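Superoxide dismutase (Leishmania major, PDB 4F2N) is an iron-dependent enzyme that catalyses the dismutation of superoxide to hydrogen peroxide and molecular oxygen. Local coordinates at residues Tyr23-His28 with Gln104-Ser109; Lys132-Gly135 with Asp139-Val142. All coordinates share one frame; numbering follows the deposited sequence.

Interaction 1. Residues Tyr23-His28 with Gln104-Ser109. With FE2 (Fe (II) ion), chain N.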
ATOM      1  N   TYR B  23      15.473  -8.459 -25.391  1.00 27.31           N
ATOM      2  CA  TYR B  23      15.595  -7.138 -24.801  1.00 25.12           C
ATOM      3  C   TYR B  23      15.320  -7.233 -23.288  1.00 24.39           C
ATOM      4  O   TYR B  23      14.360  -7.874 -22.873  1.00 23.87           O
ATOM      5  CB  TYR B  23      14.565  -6.228 -25.482  1.00 24.36           C
ATOM      6  CG  TYR B  23      14.457  -4.835 -24.907  1.00 23.56           C
ATOM      7  CD1 TYR B  23      15.108  -3.767 -25.518  1.00 23.68           C
ATOM      8  CD2 TYR B  23      13.707  -4.590 -23.755  1.00 23.24           C
ATOM      9  CE1 TYR B  23      15.028  -2.487 -24.989  1.00 23.56           C
ATOM     10  CE2 TYR B  23      13.605  -3.310 -23.218  1.00 23.06           C
ATOM     11  CZ  TYR B  23      14.268  -2.269 -23.834  1.00 23.32           C
ATOM     12  OH  TYR B  23      14.165  -0.999 -23.325  1.00 23.58           O
ATOM     13  N   HIS B  24      16.148  -6.587 -22.462  1.00 23.71           N
ATOM     14  CA  HIS B  24      15.816  -6.423 -21.041  1.00 23.04           C
ATOM     15  C   HIS B  24      15.817  -4.965 -20.734  1.00 22.61           C
ATOM     16  O   HIS B  24      16.604  -4.199 -21.322  1.00 22.86           O
ATOM     17  CB  HIS B  24      16.821  -7.143 -20.135  1.00 23.17           C
ATOM     18  CG  HIS B  24      16.851  -8.640 -20.326  1.00 23.80           C
ATOM     19  ND1 HIS B  24      17.667  -9.232 -21.204  1.00 24.74           N
ATOM     20  CD2 HIS B  24      16.121  -9.667 -19.716  1.00 24.10           C
ATOM     21  CE1 HIS B  24      17.472 -10.570 -21.173  1.00 24.99           C
ATOM     22  NE2 HIS B  24      16.543 -10.832 -20.254  1.00 24.53           N
ATOM     23  N   THR B  25      14.947  -4.557 -19.808  1.00 21.90           N
ATOM     24  CA  THR B  25      14.893  -3.154 -19.413  1.00 21.69           C
ATOM     25  C   THR B  25      16.167  -2.745 -18.644  1.00 21.74           C
ATOM     26  O   THR B  25      16.728  -1.655 -18.891  1.00 21.96           O
ATOM     27  CB  THR B  25      13.620  -2.871 -18.588  1.00 21.44           C
ATOM     28  OG1 THR B  25      12.482  -3.005 -19.443  1.00 21.57           O
ATOM     29  CG2 THR B  25      13.625  -1.457 -18.050  1.00 21.71           C
ATOM     30  N   LEU B  26      16.592  -3.598 -17.704  1.00 21.34           N
ATOM     31  CA  LEU B  26      17.870  -3.390 -16.976  1.00 21.80           C
ATOM     32  C   LEU B  26      18.763  -4.627 -17.099  1.00 22.22           C
ATOM     33  O   LEU B  26      18.831  -5.433 -16.155  1.00 22.05           O
ATOM     34  CB  LEU B  26      17.599  -3.118 -15.481  1.00 21.44           C
ATOM     35  CG  LEU B  26      16.800  -1.856 -15.132  1.00 21.32           C
ATOM     36  CD1 LEU B  26      16.558  -1.779 -13.619  1.00 21.20           C
ATOM     37  CD2 LEU B  26      17.510  -0.619 -15.678  1.00 21.77           C
ATOM     38  N   PRO B  27      19.464  -4.784 -18.239  1.00 22.91           N
ATOM     39  CA  PRO B  27      20.229  -6.030 -18.408  1.00 23.73           C
ATOM     40  C   PRO B  27      21.360  -6.222 -17.401  1.00 24.64           C
ATOM     41  O   PRO B  27      21.766  -7.354 -17.170  1.00 25.38           O
ATOM     42  CB  PRO B  27      20.822  -5.918 -19.827  1.00 23.99           C
ATOM     43  CG  PRO B  27      20.645  -4.502 -20.226  1.00 23.90           C
ATOM     44  CD  PRO B  27      19.524  -3.914 -19.431  1.00 23.20           C
ATOM     45  N   HIS B  28      21.863  -5.135 -16.812  1.00 25.50           N
ATOM     46  CA  HIS B  28      22.913  -5.237 -15.775  1.00 26.81           C
ATOM     47  C   HIS B  28      22.358  -5.675 -14.422  1.00 26.39           C
ATOM     48  O   HIS B  28      23.129  -6.060 -13.540  1.00 26.93           O
ATOM     49  CB  HIS B  28      23.574  -3.891 -15.613  1.00 28.44           C
ATOM     50  CG  HIS B  28      22.602  -2.844 -15.179  1.00 29.48           C
ATOM     51  ND1 HIS B  28      21.814  -2.166 -16.069  1.00 29.98           N
ATOM     52  CD2 HIS B  28      22.182  -2.460 -13.899  1.00 29.84           C
ATOM     53  CE1 HIS B  28      21.002  -1.332 -15.390  1.00 30.24           C
ATOM     54  NE2 HIS B  28      21.218  -1.518 -14.056  1.00 30.08           N
ATOM     55  N   GLN B 104       9.739  -6.079  -6.942  1.00 17.15           N
ATOM     56  CA  GLN B 104      10.082  -4.881  -6.152  1.00 17.38           C
ATOM     57  C   GLN B 104      11.552  -4.489  -6.278  1.00 17.52           C
ATOM     58  O   GLN B 104      11.889  -3.289  -6.289  1.00 18.05           O
ATOM     59  CB  GLN B 104       9.679  -5.028  -4.667  1.00 17.72           C
ATOM     60  CG  GLN B 104       8.164  -4.932  -4.448  1.00 18.32           C
ATOM     61  CD  GLN B 104       7.615  -3.516  -4.719  1.00 18.54           C
ATOM     62  OE1 GLN B 104       7.408  -3.125  -5.882  1.00 18.73           O
ATOM     63  NE2 GLN B 104       7.364  -2.757  -3.658  1.00 18.17           N
ATOM     64  N   HIS B 105      12.449  -5.478  -6.355  1.00 17.46           N
ATOM     65  CA  HIS B 105      13.875  -5.176  -6.559  1.00 18.02           C
ATOM     66  C   HIS B 105      14.075  -4.455  -7.874  1.00 17.91           C
ATOM     67  O   HIS B 105      14.707  -3.397  -7.937  1.00 17.68           O
ATOM     68  CB  HIS B 105      14.760  -6.433  -6.434  1.00 18.26           C
ATOM     69  CG  HIS B 105      16.219  -6.201  -6.759  1.00 19.08           C
ATOM     70  ND1 HIS B 105      16.884  -5.072  -6.399  1.00 19.08           N
ATOM     71  CD2 HIS B 105      17.160  -7.020  -7.410  1.00 19.69           C
ATOM     72  CE1 HIS B 105      18.168  -5.161  -6.791  1.00 19.77           C
ATOM     73  NE2 HIS B 105      18.337  -6.336  -7.430  1.00 20.35           N
ATOM     74  N   PHE B 106      13.496  -5.003  -8.921  1.00 18.04           N
ATOM     75  CA  PHE B 106      13.579  -4.387 -10.237  1.00 18.41           C
ATOM     76  C   PHE B 106      12.931  -2.990 -10.201  1.00 17.93           C
ATOM     77  O   PHE B 106      13.525  -2.010 -10.700  1.00 18.48           O
ATOM     78  CB  PHE B 106      12.892  -5.269 -11.300  1.00 18.52           C
ATOM     79  CG  PHE B 106      12.706  -4.561 -12.626  1.00 19.51           C
ATOM     80  CD1 PHE B 106      13.703  -4.619 -13.598  1.00 20.61           C
ATOM     81  CD2 PHE B 106      11.560  -3.805 -12.884  1.00 19.49           C
ATOM     82  CE1 PHE B 106      13.568  -3.921 -14.810  1.00 21.28           C
ATOM     83  CE2 PHE B 106      11.406  -3.107 -14.084  1.00 20.74           C
ATOM     84  CZ  PHE B 106      12.418  -3.174 -15.057  1.00 21.25           C
ATOM     85  N   ASN B 107      11.729  -2.893  -9.625  1.00 16.98           N
ATOM     86  CA  ASN B 107      10.980  -1.625  -9.676  1.00 17.04           C
ATOM     87  C   ASN B 107      11.773  -0.519  -9.013  1.00 16.73           C
ATOM     88  O   ASN B 107      11.867   0.584  -9.565  1.00 17.12           O
ATOM     89  CB  ASN B 107       9.596  -1.736  -9.019  1.00 16.89           C
ATOM     90  CG  ASN B 107       8.677  -2.674  -9.767  1.00 17.53           C
ATOM     91  OD1 ASN B 107       8.875  -2.954 -10.968  1.00 17.64           O
ATOM     92  ND2 ASN B 107       7.664  -3.161  -9.074  1.00 17.36           N
ATOM     93  N   HIS B 108      12.362  -0.814  -7.848  1.00 16.52           N
ATOM     94  CA  HIS B 108      13.164   0.210  -7.124  1.00 16.73           C
ATOM     95  C   HIS B 108      14.434   0.556  -7.864  1.00 16.96           C
ATOM     96  O   HIS B 108      14.811   1.731  -7.935  1.00 17.99           O
ATOM     97  CB  HIS B 108      13.486  -0.212  -5.672  1.00 16.75           C
ATOM     98  CG  HIS B 108      12.288  -0.117  -4.739  1.00 16.49           C
ATOM     99  ND1 HIS B 108      11.365  -1.114  -4.628  1.00 16.26           N
ATOM    100  CD2 HIS B 108      11.839   0.922  -3.939  1.00 16.32           C
ATOM    101  CE1 HIS B 108      10.397  -0.744  -3.786  1.00 16.22           C
ATOM    102  NE2 HIS B 108      10.663   0.514  -3.367  1.00 16.31           N
ATOM    103  N   SER B 109      15.126  -0.448  -8.408  1.00 17.13           N
ATOM    104  CA  SER B 109      16.351  -0.208  -9.181  1.00 17.67           C
ATOM    105  C   SER B 109      16.100   0.725 -10.342  1.00 17.70           C
ATOM    106  O   SER B 109      16.895   1.621 -10.632  1.00 18.27           O
ATOM    107  CB  SER B 109      16.968  -1.539  -9.661  1.00 17.68           C
ATOM    108  OG  SER B 109      17.340  -2.304  -8.526  1.00 17.60           O
TER
HETATM  109 FE   FE2 N 300       9.236   1.836  -2.713  1.00 16.82          FE
HETATM  110  O   HOH W   1       7.613   0.425  -3.401  1.00 12.29           O

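Interaction 2. Residues Lys132-Gly135 with Asp139-Val142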
ATOM      1  N   LYS B 132       4.350  14.287 -29.236  1.00 26.49           N
ATOM      2  CA  LYS B 132       3.691  13.599 -30.340  1.00 27.72           C
ATOM      3  C   LYS B 132       2.572  12.690 -29.831  1.00 26.66           C
ATOM      4  O   LYS B 132       1.500  12.648 -30.422  1.00 26.37           O
ATOM      5  CB  LYS B 132       4.694  12.839 -31.208  1.00 30.03           C
ATOM      6  CG  LYS B 132       4.082  12.284 -32.491  1.00 33.47           C
ATOM      7  CD  LYS B 132       5.091  11.559 -33.381  1.00 36.30           C
ATOM      8  CE  LYS B 132       5.164  10.078 -33.031  1.00 38.17           C
ATOM      9  NZ  LYS B 132       6.063   9.345 -33.971  1.00 42.75           N
ATOM     10  N   GLN B 133       2.803  11.991 -28.724  1.00 25.19           N
ATOM     11  CA  GLN B 133       1.757  11.177 -28.096  1.00 24.52           C
ATOM     12  C   GLN B 133       0.686  11.969 -27.312  1.00 24.49           C
ATOM     13  O   GLN B 133      -0.507  11.750 -27.504  1.00 24.42           O
ATOM     14  CB  GLN B 133       2.367  10.128 -27.149  1.00 23.35           C
ATOM     15  CG  GLN B 133       1.341   9.174 -26.561  1.00 22.91           C
ATOM     16  CD  GLN B 133       0.908   8.120 -27.553  1.00 23.38           C
ATOM     17  OE1 GLN B 133       1.735   7.467 -28.203  1.00 23.80           O
ATOM     18  NE2 GLN B 133      -0.399   7.929 -27.669  1.00 24.05           N
ATOM     19  N   PHE B 134       1.113  12.859 -26.428  1.00 24.14           N
ATOM     20  CA  PHE B 134       0.212  13.435 -25.430  1.00 24.60           C
ATOM     21  C   PHE B 134      -0.212  14.882 -25.736  1.00 25.90           C
ATOM     22  O   PHE B 134      -0.945  15.476 -24.959  1.00 26.75           O
ATOM     23  CB  PHE B 134       0.864  13.374 -24.044  1.00 24.20           C
ATOM     24  CG  PHE B 134       1.187  11.984 -23.597  1.00 23.67           C
ATOM     25  CD1 PHE B 134       0.197  11.178 -23.040  1.00 23.28           C
ATOM     26  CD2 PHE B 134       2.467  11.456 -23.786  1.00 22.76           C
ATOM     27  CE1 PHE B 134       0.486   9.870 -22.651  1.00 22.34           C
ATOM     28  CE2 PHE B 134       2.761  10.172 -23.397  1.00 22.87           C
ATOM     29  CZ  PHE B 134       1.766   9.372 -22.829  1.00 22.45           C
ATOM     30  N   GLY B 135       0.276  15.450 -26.837  1.00 25.96           N
ATOM     31  CA  GLY B 135      -0.018  16.854 -27.185  1.00 26.85           C
ATOM     32  C   GLY B 135       1.075  17.811 -26.743  1.00 26.86           C
ATOM     33  O   GLY B 135       1.480  18.705 -27.499  1.00 27.76           O
ATOM     34  N   ASP B 139       0.769  18.355 -20.748  1.00 27.60           N
ATOM     35  CA  ASP B 139      -0.389  17.457 -20.773  1.00 26.59           C
ATOM     36  C   ASP B 139      -0.012  16.021 -20.322  1.00 25.35           C
ATOM     37  O   ASP B 139      -0.768  15.379 -19.569  1.00 25.37           O
ATOM     38  CB  ASP B 139      -1.068  17.417 -22.144  1.00 27.91           C
ATOM     39  CG  ASP B 139      -1.718  18.751 -22.555  1.00 30.20           C
ATOM     40  OD1 ASP B 139      -2.304  19.473 -21.730  1.00 31.37           O
ATOM     41  OD2 ASP B 139      -1.661  19.075 -23.750  1.00 31.50           O
ATOM     42  N   PHE B 140       1.143  15.512 -20.759  1.00 23.89           N
ATOM     43  CA  PHE B 140       1.622  14.248 -20.218  1.00 22.76           C
ATOM     44  C   PHE B 140       1.798  14.307 -18.693  1.00 22.55           C
ATOM     45  O   PHE B 140       1.315  13.427 -17.981  1.00 21.56           O
ATOM     46  CB  PHE B 140       2.930  13.786 -20.885  1.00 22.23           C
ATOM     47  CG  PHE B 140       3.729  12.850 -20.027  1.00 21.57           C
ATOM     48  CD1 PHE B 140       3.318  11.535 -19.861  1.00 20.81           C
ATOM     49  CD2 PHE B 140       4.862  13.291 -19.350  1.00 21.70           C
ATOM     50  CE1 PHE B 140       4.023  10.665 -19.054  1.00 20.57           C
ATOM     51  CE2 PHE B 140       5.566  12.419 -18.519  1.00 21.26           C
ATOM     52  CZ  PHE B 140       5.146  11.102 -18.377  1.00 20.33           C
ATOM     53  N   MET B 141       2.480  15.333 -18.184  1.00 22.53           N
ATOM     54  CA  MET B 141       2.691  15.433 -16.733  1.00 22.80           C
ATOM     55  C   MET B 141       1.370  15.443 -15.939  1.00 23.04           C
ATOM     56  O   MET B 141       1.259  14.760 -14.916  1.00 22.52           O
ATOM     57  CB  MET B 141       3.516  16.691 -16.403  1.00 24.12           C
ATOM     58  CG  MET B 141       4.972  16.526 -16.795  1.00 24.96           C
ATOM     59  SD  MET B 141       5.939  18.014 -16.497  1.00 28.73           S
ATOM     60  CE  MET B 141       7.587  17.323 -16.617  1.00 28.66           C
ATOM     61  N   VAL B 142       0.393  16.242 -16.395  1.00 23.47           N
ATOM     62  CA  VAL B 142      -0.918  16.308 -15.759  1.00 23.90           C
ATOM     63  C   VAL B 142      -1.572  14.912 -15.726  1.00 23.24           C
ATOM     64  O   VAL B 142      -2.011  14.455 -14.662  1.00 23.14           O
ATOM     65  CB  VAL B 142      -1.835  17.363 -16.438  1.00 25.12           C
ATOM     66  CG1 VAL B 142      -3.295  17.180 -16.044  1.00 25.91           C
ATOM     67  CG2 VAL B 142      -1.363  18.775 -16.080  1.00 25.88           C
TER

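Interaction 1. Residues Tyr23-His28 with Gln104-Ser109
Thr25 and Leu26, in the N-terminal loop ahead of helix 52-71 of this Fe/Mn-type superoxide dismutase, close on Phe106 and Ser109 of helix 96-113, which carries the iron ligand His108. The Leu26 side chain makes its approach in steps. Its CB is marginal, 4.2 Å from Phe106 CE1; CG comes closer, 3.8 Å from Phe106 CE1, oblique to the ring. At the tip, CD1 divides its contact, lying 3.9 Å from Phe106 CE1 and 4.0 Å from Ser109 CB, about one helical turn beyond Phe106. Thr25 meets the ring differently: its CB and CG2 both sit 3.7 Å from Phe106 CZ, at the ring edge and near its plane. Phe106 reaches out because its CG is anti to the backbone N (chi1 169°), which carries the ring tip toward the loop. All four touching residues are buried, and the contact is apolar. Glu83 of helix 82-89 accepts the backbone N-H groups of both Thr25 and Leu26, so the loop is held by its main chain as well. On the metal side, His58, Asp191 and His195 complete the iron site with a water and His108. The His108 ND1-H bonds to Gln104 O in the imidazole plane, leaving NE2 to bind iron. Ser109 OG meanwhile donates to its own helix, reaching His105 O at 2.9 Å from above the carbonyl plane.

Interaction 2. Residues Lys132-Gly135 with Asp139-Val142
A tight turn between two helices, 124-134 and 137-149, in the C-terminal domain sets Phe134 at the end of the first against Phe140 near the start of the second. Their CA atoms are 5.5 Å apart, the closest backbone pair of the contact. The rings form an edge-to-face pair that is inclined, not perpendicular: centroids lie 5.2 Å apart and the planes meet at 50°. Phe140 presents CD1, which stands 3.8 Å above one face of Phe134, offset toward the rim, while the CG methylene of Gln133 lies over the centre of the opposite face. The Phe134 ring is therefore clasped between an aromatic edge and an aliphatic chain. Behind the rings, Phe140 CB packs 3.7 Å from Phe134 CG, so the pair touches at its root as well as at its rim. Gly135 leaves the helix with a positive phi of 96°, a backbone conformation that glycine adopts readily. Phe134 O itself meets Asp139 CB at 3.4 Å, a van der Waals contact. Ser136 OG bonds to Asp139 N in the first turn of the second helix. Both rings also rest on Leu159 and Ile170 of the sheet, and with no polar bond bridging the two segments, their mutual hold is dispersive and weakly electrostatic, with aromatic C-H directed at a pi face.

Interactions 1 and 2 follow one another along the chain without interleaving, and they occupy opposite sides of the chain's centre. Their own centres are 25 Å apart and their nearest atoms about 15 Å, so neither touches the other. Interaction 1 belongs to the N-terminal half and shares its helix with a metal ligand: iron is 13.7 Å from Phe106 CZ, although His108 lies only two residues along. Interaction 2 is more peripheral, in the C-terminal domain, its centre about 19 Å from that of the chain. That domain nonetheless supplies Asp191 and His195, so the iron site draws ligands from both halves; interaction 1 also borders both, Thr25 touching Met224 and Phe106 touching Leu180.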